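Local coordinates for protein amidohydrolase (Pseudomonas aeruginosa, PDB 2I5G) that probably acts as a metal-dependent dipeptidase of the membrane dipeptidase (M19) family, built on a TIM-barrel fold, at residues A[6-15]-A[307-316]; A[28-36]-A[77-86]. The protein carries 2 engineered substitutions. All blocks are in the same frame, centred on the assembly; numbering follows the deposited sequence.

Contact 1: residues A[6-15]-A[307-316]; sequences LHADSIVIDG and VRKVMGENWV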
ATOM      1  N   LEU A   6     -37.423  28.160  -1.578  1.00 12.68           N
ATOM      2  CA  LEU A   6     -35.990  28.358  -1.753  1.00 11.55           C
ATOM      3  C   LEU A   6     -35.337  27.016  -2.075  1.00 11.67           C
ATOM      4  O   LEU A   6     -34.692  26.858  -3.107  1.00 12.47           O
ATOM      5  CB  LEU A   6     -35.376  28.933  -0.481  1.00  8.24           C
ATOM      6  CG  LEU A   6     -34.082  29.729  -0.651  1.00  7.49           C
ATOM      7  CD1 LEU A   6     -33.414  29.878   0.698  1.00  8.37           C
ATOM      8  CD2 LEU A   6     -33.142  29.034  -1.609  1.00  8.44           C
ATOM      9  N   HIS A   7     -35.507  26.054  -1.176  1.00 12.68           N
ATOM     10  CA  HIS A   7     -34.951  24.725  -1.359  1.00 12.10           C
ATOM     11  C   HIS A   7     -35.373  24.224  -2.746  1.00 12.38           C
ATOM     12  O   HIS A   7     -34.558  23.698  -3.504  1.00 11.34           O
ATOM     13  CB  HIS A   7     -35.495  23.792  -0.268  1.00 12.08           C
ATOM     14  CG  HIS A   7     -34.824  22.454  -0.212  1.00 12.17           C
ATOM     15  ND1 HIS A   7     -33.632  22.245   0.449  1.00 12.84           N
ATOM     16  CD2 HIS A   7     -35.183  21.253  -0.728  1.00 12.79           C
ATOM     17  CE1 HIS A   7     -33.287  20.975   0.338  1.00 12.22           C
ATOM     18  NE2 HIS A   7     -34.211  20.350  -0.370  1.00 12.72           N
ATOM     19  N   ALA A   8     -36.648  24.410  -3.076  1.00  8.90           N
ATOM     20  CA  ALA A   8     -37.184  23.964  -4.356  1.00 10.21           C
ATOM     21  C   ALA A   8     -36.526  24.655  -5.540  1.00 10.59           C
ATOM     22  O   ALA A   8     -36.155  24.007  -6.513  1.00 11.52           O
ATOM     23  CB  ALA A   8     -38.692  24.187  -4.399  1.00  9.22           C
ATOM     24  N   ASP A   9     -36.393  25.972  -5.456  1.00 24.67           N
ATOM     25  CA  ASP A   9     -35.783  26.755  -6.522  1.00 25.18           C
ATOM     26  C   ASP A   9     -34.268  26.785  -6.337  1.00 25.91           C
ATOM     27  O   ASP A   9     -33.614  27.777  -6.664  1.00 27.74           O
ATOM     28  CB  ASP A   9     -36.330  28.188  -6.494  1.00 26.91           C
ATOM     29  CG  ASP A   9     -35.903  29.009  -7.708  1.00 28.58           C
ATOM     30  OD1 ASP A   9     -36.394  28.728  -8.823  1.00 30.46           O
ATOM     31  OD2 ASP A   9     -35.074  29.934  -7.548  1.00 27.70           O
ATOM     32  N   SER A  10     -33.700  25.701  -5.822  1.00 20.32           N
ATOM     33  CA  SER A  10     -32.260  25.684  -5.601  1.00 19.11           C
ATOM     34  C   SER A  10     -31.560  24.383  -5.963  1.00 18.14           C
ATOM     35  O   SER A  10     -32.177  23.317  -6.033  1.00 16.61           O
ATOM     36  CB  SER A  10     -31.960  26.034  -4.141  1.00 26.73           C
ATOM     37  OG  SER A  10     -30.583  26.307  -3.962  1.00 29.07           O
ATOM     38  N   ILE A  11     -30.257  24.495  -6.207  1.00 13.61           N
ATOM     39  CA  ILE A  11     -29.420  23.354  -6.541  1.00 13.18           C
ATOM     40  C   ILE A  11     -28.917  22.786  -5.228  1.00 11.89           C
ATOM     41  O   ILE A  11     -28.098  23.408  -4.557  1.00 11.51           O
ATOM     42  CB  ILE A  11     -28.192  23.773  -7.363  1.00 16.31           C
ATOM     43  CG1 ILE A  11     -28.635  24.400  -8.682  1.00 17.82           C
ATOM     44  CG2 ILE A  11     -27.294  22.565  -7.609  1.00 14.65           C
ATOM     45  CD1 ILE A  11     -29.442  23.464  -9.544  1.00 21.57           C
ATOM     46  N   VAL A  12     -29.422  21.623  -4.839  1.00 15.82           N
ATOM     47  CA  VAL A  12     -28.964  21.024  -3.596  1.00 15.12           C
ATOM     48  C   VAL A  12     -28.067  19.848  -3.942  1.00 14.40           C
ATOM     49  O   VAL A  12     -28.408  19.008  -4.778  1.00 13.24           O
ATOM     50  CB  VAL A  12     -30.159  20.586  -2.683  1.00 12.47           C
ATOM     51  CG1 VAL A  12     -31.487  20.908  -3.356  1.00 13.14           C
ATOM     52  CG2 VAL A  12     -30.057  19.110  -2.331  1.00 11.30           C
ATOM     53  N   ILE A  13     -26.904  19.813  -3.307  1.00 13.72           N
ATOM     54  CA  ILE A  13     -25.928  18.767  -3.548  1.00 12.30           C
ATOM     55  C   ILE A  13     -25.391  18.239  -2.237  1.00 13.04           C
ATOM     56  O   ILE A  13     -25.264  18.988  -1.271  1.00 14.53           O
ATOM     57  CB  ILE A  13     -24.761  19.307  -4.397  1.00 15.22           C
ATOM     58  CG1 ILE A  13     -25.268  19.615  -5.811  1.00 16.20           C
ATOM     59  CG2 ILE A  13     -23.608  18.310  -4.411  1.00 15.30           C
ATOM     60  CD1 ILE A  13     -24.219  20.155  -6.751  1.00 14.61           C
ATOM     61  N   ASP A  14     -25.085  16.945  -2.203  1.00 11.29           N
ATOM     62  CA  ASP A  14     -24.555  16.326  -0.996  1.00 11.30           C
ATOM     63  C   ASP A  14     -23.195  15.727  -1.284  1.00  9.79           C
ATOM     64  O   ASP A  14     -23.059  14.864  -2.144  1.00  7.72           O
ATOM     65  CB  ASP A  14     -25.504  15.245  -0.482  1.00 29.18           C
ATOM     66  CG  ASP A  14     -25.072  14.682   0.860  1.00 32.39           C
ATOM     67  OD1 ASP A  14     -25.888  13.974   1.492  1.00 32.05           O
ATOM     68  OD2 ASP A  14     -23.920  14.945   1.282  1.00 34.45           O
ATOM     69  N   GLY A  15     -22.195  16.195  -0.548  1.00 14.40           N
ATOM     70  CA  GLY A  15     -20.833  15.731  -0.733  1.00 15.04           C
ATOM     71  C   GLY A  15     -20.552  14.262  -0.466  1.00 15.25           C
ATOM     72  O   GLY A  15     -19.539  13.742  -0.935  1.00 15.69           O
ATOM     73  N   VAL A 307     -27.111  30.862   1.747  1.00 14.18           N
ATOM     74  CA  VAL A 307     -27.764  29.560   1.804  1.00 14.82           C
ATOM     75  C   VAL A 307     -27.644  28.827   0.464  1.00 15.66           C
ATOM     76  O   VAL A 307     -27.279  27.654   0.437  1.00 17.18           O
ATOM     77  CB  VAL A 307     -29.263  29.694   2.172  1.00 36.71           C
ATOM     78  CG1 VAL A 307     -29.929  28.321   2.154  1.00 35.01           C
ATOM     79  CG2 VAL A 307     -29.407  30.338   3.546  1.00 35.78           C
ATOM     80  N   ARG A 308     -27.945  29.507  -0.641  1.00 19.17           N
ATOM     81  CA  ARG A 308     -27.844  28.877  -1.957  1.00 19.59           C
ATOM     82  C   ARG A 308     -26.454  28.255  -2.047  1.00 20.61           C
ATOM     83  O   ARG A 308     -26.281  27.137  -2.539  1.00 21.43           O
ATOM     84  CB  ARG A 308     -27.969  29.905  -3.088  1.00 24.48           C
ATOM     85  CG  ARG A 308     -28.916  31.066  -2.847  1.00 25.99           C
ATOM     86  CD  ARG A 308     -30.349  30.775  -3.252  1.00 26.42           C
ATOM     87  NE  ARG A 308     -30.452  30.272  -4.617  1.00 25.28           N
ATOM     88  CZ  ARG A 308     -31.578  30.250  -5.323  1.00 26.10           C
ATOM     89  NH1 ARG A 308     -32.707  30.714  -4.806  1.00 24.92           N
ATOM     90  NH2 ARG A 308     -31.581  29.733  -6.545  1.00 28.90           N
ATOM     91  N   LYS A 309     -25.465  29.003  -1.566  1.00 26.99           N
ATOM     92  CA  LYS A 309     -24.072  28.567  -1.584  1.00 27.96           C
ATOM     93  C   LYS A 309     -23.890  27.243  -0.865  1.00 28.53           C
ATOM     94  O   LYS A 309     -23.583  26.226  -1.481  1.00 29.42           O
ATOM     95  CB  LYS A 309     -23.170  29.595  -0.898  1.00 24.89           C
ATOM     96  CG  LYS A 309     -23.348  31.024  -1.350  1.00 24.06           C
ATOM     97  CD  LYS A 309     -22.970  31.189  -2.797  1.00 24.92           C
ATOM     98  CE  LYS A 309     -22.581  32.628  -3.066  1.00 25.75           C
ATOM     99  NZ  LYS A 309     -21.486  33.064  -2.150  1.00 25.57           N
ATOM    100  N   VAL A 310     -24.082  27.277   0.448  1.00 18.03           N
ATOM    101  CA  VAL A 310     -23.909  26.105   1.285  1.00 18.46           C
ATOM    102  C   VAL A 310     -24.725  24.901   0.847  1.00 18.33           C
ATOM    103  O   VAL A 310     -24.288  23.767   1.016  1.00 21.20           O
ATOM    104  CB  VAL A 310     -24.242  26.424   2.754  1.00 25.17           C
ATOM    105  CG1 VAL A 310     -23.969  25.210   3.620  1.00 25.69           C
ATOM    106  CG2 VAL A 310     -23.409  27.607   3.227  1.00 26.72           C
HETATM  107  N   MSE A 311     -25.898  25.126   0.273  1.00 19.29           N
HETATM  108  CA  MSE A 311     -26.713  23.991  -0.137  1.00 19.36           C
HETATM  109  C   MSE A 311     -26.278  23.325  -1.438  1.00 17.39           C
HETATM  110  O   MSE A 311     -26.647  22.176  -1.691  1.00 16.08           O
HETATM  111  CB  MSE A 311     -28.196  24.384  -0.213  1.00 29.71           C
HETATM  112  CG  MSE A 311     -28.822  24.712   1.142  1.00 33.32           C
HETATM  113 SE   MSE A 311     -28.463  23.381   2.527  1.00 40.97          SE
HETATM  114  CE  MSE A 311     -29.485  21.899   1.826  1.00 36.97           C
ATOM    115  N   GLY A 312     -25.490  24.020  -2.257  1.00 15.44           N
ATOM    116  CA  GLY A 312     -25.061  23.405  -3.500  1.00 14.13           C
ATOM    117  C   GLY A 312     -24.229  24.223  -4.468  1.00 14.49           C
ATOM    118  O   GLY A 312     -23.252  23.715  -5.019  1.00 14.13           O
ATOM    119  N   GLU A 313     -24.604  25.478  -4.694  1.00 15.76           N
ATOM    120  CA  GLU A 313     -23.860  26.327  -5.621  1.00 14.01           C
ATOM    121  C   GLU A 313     -22.347  26.230  -5.466  1.00 13.61           C
ATOM    122  O   GLU A 313     -21.630  26.147  -6.457  1.00 14.31           O
ATOM    123  CB  GLU A 313     -24.297  27.786  -5.476  1.00 21.39           C
ATOM    124  CG  GLU A 313     -25.717  28.044  -5.948  1.00 24.08           C
ATOM    125  CD  GLU A 313     -26.045  29.523  -6.045  1.00 25.20           C
ATOM    126  OE1 GLU A 313     -27.156  29.855  -6.520  1.00 24.10           O
ATOM    127  OE2 GLU A 313     -25.193  30.352  -5.647  1.00 25.90           O
ATOM    128  N   ASN A 314     -21.862  26.240  -4.229  1.00  8.47           N
ATOM    129  CA  ASN A 314     -20.431  26.152  -3.983  1.00  8.82           C
ATOM    130  C   ASN A 314     -19.831  24.840  -4.503  1.00  9.92           C
ATOM    131  O   ASN A 314     -18.732  24.831  -5.064  1.00 10.26           O
ATOM    132  CB  ASN A 314     -20.137  26.311  -2.486  1.00 11.31           C
ATOM    133  CG  ASN A 314     -20.161  27.772  -2.029  1.00 13.79           C
ATOM    134  OD1 ASN A 314     -20.538  28.670  -2.785  1.00 15.48           O
ATOM    135  ND2 ASN A 314     -19.759  28.007  -0.784  1.00 13.64           N
ATOM    136  N   TRP A 315     -20.543  23.733  -4.320  1.00 11.44           N
ATOM    137  CA  TRP A 315     -20.046  22.452  -4.791  1.00 11.22           C
ATOM    138  C   TRP A 315     -19.902  22.486  -6.299  1.00 12.41           C
ATOM    139  O   TRP A 315     -18.919  21.990  -6.854  1.00 13.45           O
ATOM    140  CB  TRP A 315     -21.000  21.325  -4.411  1.00 10.66           C
ATOM    141  CG  TRP A 315     -20.519  20.496  -3.274  1.00 10.04           C
ATOM    142  CD1 TRP A 315     -21.211  20.182  -2.138  1.00  9.93           C
ATOM    143  CD2 TRP A 315     -19.244  19.851  -3.158  1.00  9.68           C
ATOM    144  NE1 TRP A 315     -20.445  19.380  -1.323  1.00  8.28           N
ATOM    145  CE2 TRP A 315     -19.233  19.163  -1.926  1.00  8.59           C
ATOM    146  CE3 TRP A 315     -18.108  19.789  -3.977  1.00 11.06           C
ATOM    147  CZ2 TRP A 315     -18.128  18.419  -1.493  1.00  8.95           C
ATOM    148  CZ3 TRP A 315     -17.010  19.051  -3.545  1.00  9.26           C
ATOM    149  CH2 TRP A 315     -17.031  18.376  -2.313  1.00  8.79           C
ATOM    150  N   VAL A 316     -20.887  23.079  -6.961  1.00 15.26           N
ATOM    151  CA  VAL A 316     -20.870  23.164  -8.412  1.00 16.60           C
ATOM    152  C   VAL A 316     -19.666  23.949  -8.934  1.00 17.77           C
ATOM    153  O   VAL A 316     -19.012  23.524  -9.885  1.00 18.88           O
ATOM    154  CB  VAL A 316     -22.172  23.808  -8.945  1.00  9.91           C
ATOM    155  CG1 VAL A 316     -22.115  23.913 -10.459  1.00  7.39           C
ATOM    156  CG2 VAL A 316     -23.372  22.974  -8.524  1.00  7.05           C
TER
HETATM  157  O   HOH W   1     -28.125  26.293  -3.979  1.00  2.53           O
HETATM  158  O   HOH W   2     -24.117  21.131  -0.481  1.00  2.53           O
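Ile13 N donates its hydrogen to Met311 O, a carbonyl of the helix itself, over 2.9 Å and at a nearly straight 163°. Met311 lies within a wider pi-type turn, 309-313, of the helix, which probably helps turn this carbonyl toward the strand; the bond arrives in the carbonyl plane. Gly312, with no side chain, lets the two backbones close up: its CA makes a CA-H...O contact of 3.2 Å to Ile11 O, answered by one from Val12 CA to Met311 O. One turn earlier, a water donates to Ile11 O and Arg308 O and also bonds Ser10 OG. Beyond the wide turn the packing is apolar. Ile13 CG2, anti to the backbone N, lies 3.8 Å from Trp315 CD1, while CD1 of the same isoleucine meets Val316 CG2. Trp315 NE1 itself is bonded to Ile246 O. At the outer end Arg308 bends at chi2 and chi3 to bring its guanidinium edge to Asp9 OD2, a long salt bridge (NH2 to OD2, 3.6 Å) with the two planes 69° apart; Leu6 CD2 lies 3.6 Å from Arg308 NH1. Here the C-terminal helix 304-323 packs against the first strand, 13-17, of the TIM barrel.

Contact 2: residues A[28-36]-A[77-86]; sequences DMRKGGLTA and IRKAKEQGKT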
ATOM      1  N   ASP A  28     -36.468   8.776  -1.943  1.00 13.84           N
ATOM      2  CA  ASP A  28     -36.262   9.619  -0.771  1.00 15.15           C
ATOM      3  C   ASP A  28     -35.346  10.779  -1.164  1.00 16.04           C
ATOM      4  O   ASP A  28     -35.361  11.846  -0.542  1.00 16.45           O
ATOM      5  CB  ASP A  28     -35.653   8.792   0.371  1.00 27.04           C
ATOM      6  CG  ASP A  28     -35.971   9.362   1.750  1.00 30.61           C
ATOM      7  OD1 ASP A  28     -37.135   9.759   1.978  1.00 32.50           O
ATOM      8  OD2 ASP A  28     -35.066   9.401   2.613  1.00 31.24           O
HETATM    9  N   MSE A  29     -34.551  10.568  -2.208  1.00 13.28           N
HETATM   10  CA  MSE A  29     -33.665  11.612  -2.694  1.00 13.61           C
HETATM   11  C   MSE A  29     -34.560  12.634  -3.377  1.00 12.50           C
HETATM   12  O   MSE A  29     -34.342  13.845  -3.287  1.00 12.73           O
HETATM   13  CB  MSE A  29     -32.660  11.050  -3.701  1.00 25.06           C
HETATM   14  CG  MSE A  29     -31.780   9.954  -3.148  1.00 30.61           C
HETATM   15 SE   MSE A  29     -30.373   9.453  -4.364  1.00 42.31          SE
HETATM   16  CE  MSE A  29     -28.861   9.520  -3.154  1.00 39.44           C
ATOM     17  N   ARG A  30     -35.578  12.128  -4.060  1.00  9.01           N
ATOM     18  CA  ARG A  30     -36.522  12.984  -4.749  1.00  8.86           C
ATOM     19  C   ARG A  30     -37.363  13.744  -3.724  1.00  8.54           C
ATOM     20  O   ARG A  30     -37.578  14.951  -3.863  1.00  8.02           O
ATOM     21  CB  ARG A  30     -37.409  12.143  -5.666  1.00 18.50           C
ATOM     22  CG  ARG A  30     -36.711  11.646  -6.936  1.00 19.34           C
ATOM     23  CD  ARG A  30     -36.537  12.770  -7.952  1.00 19.72           C
ATOM     24  NE  ARG A  30     -35.598  13.790  -7.497  1.00 21.89           N
ATOM     25  CZ  ARG A  30     -35.751  15.097  -7.696  1.00 22.76           C
ATOM     26  NH1 ARG A  30     -36.816  15.556  -8.344  1.00 21.65           N
ATOM     27  NH2 ARG A  30     -34.836  15.946  -7.247  1.00 21.59           N
ATOM     28  N   LYS A  31     -37.823  13.044  -2.689  1.00  8.83           N
ATOM     29  CA  LYS A  31     -38.623  13.682  -1.646  1.00  9.33           C
ATOM     30  C   LYS A  31     -37.880  14.849  -0.997  1.00  8.63           C
ATOM     31  O   LYS A  31     -38.498  15.814  -0.551  1.00  8.86           O
ATOM     32  CB  LYS A  31     -39.004  12.670  -0.562  1.00 16.72           C
ATOM     33  CG  LYS A  31     -39.723  13.289   0.634  1.00 17.16           C
ATOM     34  CD  LYS A  31     -40.212  12.213   1.594  1.00 21.95           C
ATOM     35  CE  LYS A  31     -40.926  12.795   2.815  1.00 23.27           C
ATOM     36  NZ  LYS A  31     -40.008  13.529   3.739  1.00 26.49           N
ATOM     37  N   GLY A  32     -36.557  14.758  -0.937  1.00 11.10           N
ATOM     38  CA  GLY A  32     -35.778  15.819  -0.332  1.00 10.90           C
ATOM     39  C   GLY A  32     -35.330  16.876  -1.323  1.00 10.96           C
ATOM     40  O   GLY A  32     -34.613  17.810  -0.957  1.00 11.40           O
ATOM     41  N   GLY A  33     -35.741  16.725  -2.579  1.00 12.30           N
ATOM     42  CA  GLY A  33     -35.377  17.687  -3.607  1.00 12.32           C
ATOM     43  C   GLY A  33     -33.900  17.716  -3.964  1.00 13.83           C
ATOM     44  O   GLY A  33     -33.415  18.682  -4.554  1.00 15.22           O
ATOM     45  N   LEU A  34     -33.188  16.651  -3.611  1.00  8.75           N
ATOM     46  CA  LEU A  34     -31.761  16.538  -3.883  1.00  7.65           C
ATOM     47  C   LEU A  34     -31.510  16.649  -5.383  1.00  7.15           C
ATOM     48  O   LEU A  34     -32.171  15.982  -6.178  1.00  8.13           O
ATOM     49  CB  LEU A  34     -31.252  15.187  -3.365  1.00 13.84           C
ATOM     50  CG  LEU A  34     -29.749  14.940  -3.226  1.00 14.90           C
ATOM     51  CD1 LEU A  34     -29.168  15.899  -2.201  1.00 16.40           C
ATOM     52  CD2 LEU A  34     -29.503  13.501  -2.790  1.00 13.11           C
ATOM     53  N   THR A  35     -30.562  17.495  -5.770  1.00 28.33           N
ATOM     54  CA  THR A  35     -30.240  17.667  -7.181  1.00 27.64           C
ATOM     55  C   THR A  35     -29.156  16.677  -7.591  1.00 29.12           C
ATOM     56  O   THR A  35     -29.280  15.993  -8.609  1.00 30.13           O
ATOM     57  CB  THR A  35     -29.746  19.089  -7.478  1.00  6.84           C
ATOM     58  OG1 THR A  35     -30.705  20.038  -6.996  1.00  6.61           O
ATOM     59  CG2 THR A  35     -29.565  19.286  -8.972  1.00  6.40           C
ATOM     60  N   ALA A  36     -28.096  16.596  -6.794  1.00  8.59           N
ATOM     61  CA  ALA A  36     -27.012  15.674  -7.099  1.00  7.76           C
ATOM     62  C   ALA A  36     -26.300  15.215  -5.833  1.00  7.78           C
ATOM     63  O   ALA A  36     -26.399  15.855  -4.787  1.00  7.19           O
ATOM     64  CB  ALA A  36     -26.026  16.329  -8.051  1.00  1.24           C
ATOM     65  N   ILE A  77     -25.632  18.249 -13.857  1.00  1.99           N
ATOM     66  CA  ILE A  77     -26.287  18.745 -12.661  1.00  2.58           C
ATOM     67  C   ILE A  77     -27.430  19.677 -13.030  1.00  3.98           C
ATOM     68  O   ILE A  77     -28.502  19.619 -12.441  1.00  4.31           O
ATOM     69  CB  ILE A  77     -25.288  19.469 -11.767  1.00  2.67           C
ATOM     70  CG1 ILE A  77     -24.185  18.490 -11.373  1.00  2.66           C
ATOM     71  CG2 ILE A  77     -25.985  20.016 -10.541  1.00  1.14           C
ATOM     72  CD1 ILE A  77     -23.245  19.003 -10.323  1.00  3.39           C
ATOM     73  N   ARG A  78     -27.195  20.531 -14.018  1.00  7.05           N
ATOM     74  CA  ARG A  78     -28.207  21.466 -14.489  1.00  8.66           C
ATOM     75  C   ARG A  78     -29.319  20.671 -15.154  1.00  9.14           C
ATOM     76  O   ARG A  78     -30.497  21.005 -15.030  1.00  8.47           O
ATOM     77  CB  ARG A  78     -27.586  22.460 -15.481  1.00 39.55           C
ATOM     78  CG  ARG A  78     -28.579  23.125 -16.432  1.00 45.27           C
ATOM     79  CD  ARG A  78     -27.978  24.353 -17.120  1.00 48.72           C
ATOM     80  NE  ARG A  78     -26.650  24.114 -17.694  1.00 52.84           N
ATOM     81  CZ  ARG A  78     -26.405  23.411 -18.798  1.00 53.32           C
ATOM     82  NH1 ARG A  78     -27.400  22.858 -19.481  1.00 52.93           N
ATOM     83  NH2 ARG A  78     -25.155  23.270 -19.227  1.00 53.64           N
ATOM     84  N   LYS A  79     -28.939  19.603 -15.847  1.00 19.97           N
ATOM     85  CA  LYS A  79     -29.911  18.757 -16.523  1.00 20.08           C
ATOM     86  C   LYS A  79     -30.814  18.059 -15.507  1.00 19.34           C
ATOM     87  O   LYS A  79     -32.038  18.054 -15.647  1.00 21.06           O
ATOM     88  CB  LYS A  79     -29.196  17.715 -17.381  1.00 32.25           C
ATOM     89  CG  LYS A  79     -30.148  16.777 -18.095  1.00 36.98           C
ATOM     90  CD  LYS A  79     -29.428  15.659 -18.838  1.00 40.71           C
ATOM     91  CE  LYS A  79     -28.580  16.192 -19.985  1.00 42.07           C
ATOM     92  NZ  LYS A  79     -27.856  15.093 -20.692  1.00 42.52           N
ATOM     93  N   ALA A  80     -30.205  17.476 -14.482  1.00 12.63           N
ATOM     94  CA  ALA A  80     -30.955  16.775 -13.454  1.00 13.38           C
ATOM     95  C   ALA A  80     -31.987  17.684 -12.786  1.00 14.14           C
ATOM     96  O   ALA A  80     -33.123  17.277 -12.533  1.00 14.24           O
ATOM     97  CB  ALA A  80     -30.003  16.217 -12.414  1.00 23.95           C
ATOM     98  N   LYS A  81     -31.592  18.915 -12.496  1.00 15.70           N
ATOM     99  CA  LYS A  81     -32.498  19.855 -11.858  1.00 16.26           C
ATOM    100  C   LYS A  81     -33.680  20.179 -12.772  1.00 16.65           C
ATOM    101  O   LYS A  81     -34.842  20.035 -12.378  1.00 15.68           O
ATOM    102  CB  LYS A  81     -31.744  21.142 -11.503  1.00 24.36           C
ATOM    103  CG  LYS A  81     -32.114  21.752 -10.157  1.00 21.49           C
ATOM    104  CD  LYS A  81     -33.371  22.564 -10.226  1.00 20.53           C
ATOM    105  CE  LYS A  81     -33.663  23.205  -8.876  1.00 21.67           C
ATOM    106  NZ  LYS A  81     -33.944  22.190  -7.824  1.00 20.04           N
ATOM    107  N   GLU A  82     -33.382  20.591 -13.998  1.00 28.52           N
ATOM    108  CA  GLU A  82     -34.432  20.956 -14.939  1.00 30.47           C
ATOM    109  C   GLU A  82     -35.231  19.779 -15.465  1.00 29.39           C
ATOM    110  O   GLU A  82     -36.117  19.954 -16.298  1.00 30.10           O
ATOM    111  CB  GLU A  82     -33.854  21.749 -16.114  1.00 57.91           C
ATOM    112  CG  GLU A  82     -33.078  20.936 -17.124  1.00 63.00           C
ATOM    113  CD  GLU A  82     -32.600  21.787 -18.288  1.00 66.83           C
ATOM    114  OE1 GLU A  82     -31.733  22.665 -18.073  1.00 67.44           O
ATOM    115  OE2 GLU A  82     -33.100  21.584 -19.416  1.00 68.88           O
ATOM    116  N   GLN A  83     -34.929  18.583 -14.980  1.00 17.14           N
ATOM    117  CA  GLN A  83     -35.657  17.403 -15.415  1.00 15.22           C
ATOM    118  C   GLN A  83     -36.358  16.725 -14.256  1.00 14.77           C
ATOM    119  O   GLN A  83     -36.970  15.671 -14.421  1.00 14.28           O
ATOM    120  CB  GLN A  83     -34.715  16.417 -16.091  1.00 24.55           C
ATOM    121  CG  GLN A  83     -34.368  16.796 -17.507  1.00 24.05           C
ATOM    122  CD  GLN A  83     -33.624  15.700 -18.215  1.00 23.78           C
ATOM    123  OE1 GLN A  83     -33.947  14.521 -18.061  1.00 24.60           O
ATOM    124  NE2 GLN A  83     -32.628  16.073 -19.011  1.00 26.08           N
ATOM    125  N   GLY A  84     -36.272  17.341 -13.082  1.00 19.65           N
ATOM    126  CA  GLY A  84     -36.905  16.780 -11.902  1.00 18.09           C
ATOM    127  C   GLY A  84     -36.337  15.425 -11.525  1.00 17.98           C
ATOM    128  O   GLY A  84     -37.081  14.487 -11.235  1.00 19.75           O
ATOM    129  N   LYS A  85     -35.012  15.318 -11.534  1.00  9.82           N
ATOM    130  CA  LYS A  85     -34.352  14.071 -11.185  1.00  8.14           C
ATOM    131  C   LYS A  85     -33.150  14.333 -10.304  1.00  8.23           C
ATOM    132  O   LYS A  85     -32.785  15.484 -10.061  1.00  6.90           O
ATOM    133  CB  LYS A  85     -33.914  13.319 -12.447  1.00 10.39           C
ATOM    134  CG  LYS A  85     -35.069  12.723 -13.234  1.00 11.86           C
ATOM    135  CD  LYS A  85     -34.602  12.071 -14.522  1.00 12.68           C
ATOM    136  CE  LYS A  85     -35.789  11.698 -15.383  1.00 14.15           C
ATOM    137  NZ  LYS A  85     -35.358  11.123 -16.681  1.00 18.55           N
ATOM    138  N   THR A  86     -32.542  13.253  -9.827  1.00 11.96           N
ATOM    139  CA  THR A  86     -31.374  13.347  -8.968  1.00 12.07           C
ATOM    140  C   THR A  86     -30.137  12.848  -9.682  1.00 12.19           C
ATOM    141  O   THR A  86     -30.072  11.698 -10.113  1.00  9.93           O
ATOM    142  CB  THR A  86     -31.563  12.530  -7.679  1.00 14.89           C
ATOM    143  OG1 THR A  86     -32.416  13.248  -6.784  1.00 15.46           O
ATOM    144  CG2 THR A  86     -30.226  12.273  -7.007  1.00 14.86           C
TER
HETATM  145  O   HOH W   3     -33.278  19.329  -7.408  1.00  5.55           O
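Arg30 lays its side chain along the backbone of Gly84, Lys85 and Thr86. From CB the chain doubles over, bent at chi2 (-75°) and chi3 (67°), which carries CD to 3.7 Å from Gly84 O. NE follows with a weak hydrogen bond to Thr86 OG1, 3.3 Å away near the guanidinium plane. At CZ the flat group has the Lys85 carbonyl carbon over one face, offset toward the rim. NH1 comes within 3.1 Å of Gly84 O, and NH2 turns back to its own segment, donating to Leu34 O at 2.9 Å. That carbonyl takes a second hydrogen from Thr86 OG1, 2.8 Å away; the two donors approach from opposite faces of its plane, each well out of it. Accepting weakly from Arg30 NE and donating to Leu34 O, the threonine hydroxyl links arginine and loop. Farther on, Thr35 CG2 rests 3.7 Å from Lys81 CG, and a water joins Thr35 OG1, Gly33 O and Lys81 NZ; the hydroxyl is also bonded to Val12 N and the amine to Ser10 O. Gly33 and Gly84 each close a helix in a Schellman motif. Helices 23-31 and 74-82 thus hand over to strands 36-40 and 86-92, parallel neighbours in the barrel sheet, with strand 68-70 also beside 86-92.

How the contacts relate
The centres of the two contacts lie 11 Å apart on the same side of the chain's centre. Along the chain the order is 6-15, 28-36, 77-86, 307-316: contact 2 joins the ends of helices 23-31 and 74-82, early in the chain, while contact 1 brings the C-terminal helix back to the N-terminal strand. Segment 6-15 joins them: strand 13-17 runs parallel to 36-40, which runs parallel to 86-92, and His7 NE2 probably bonds Gly32 O. Ile11 also packs on Lys81. Gly15 pairs with Ile246 on the other flank, so contact 1 sits where the barrel's first and last strands meet, and contact 2 lies at the next strands round the sheet.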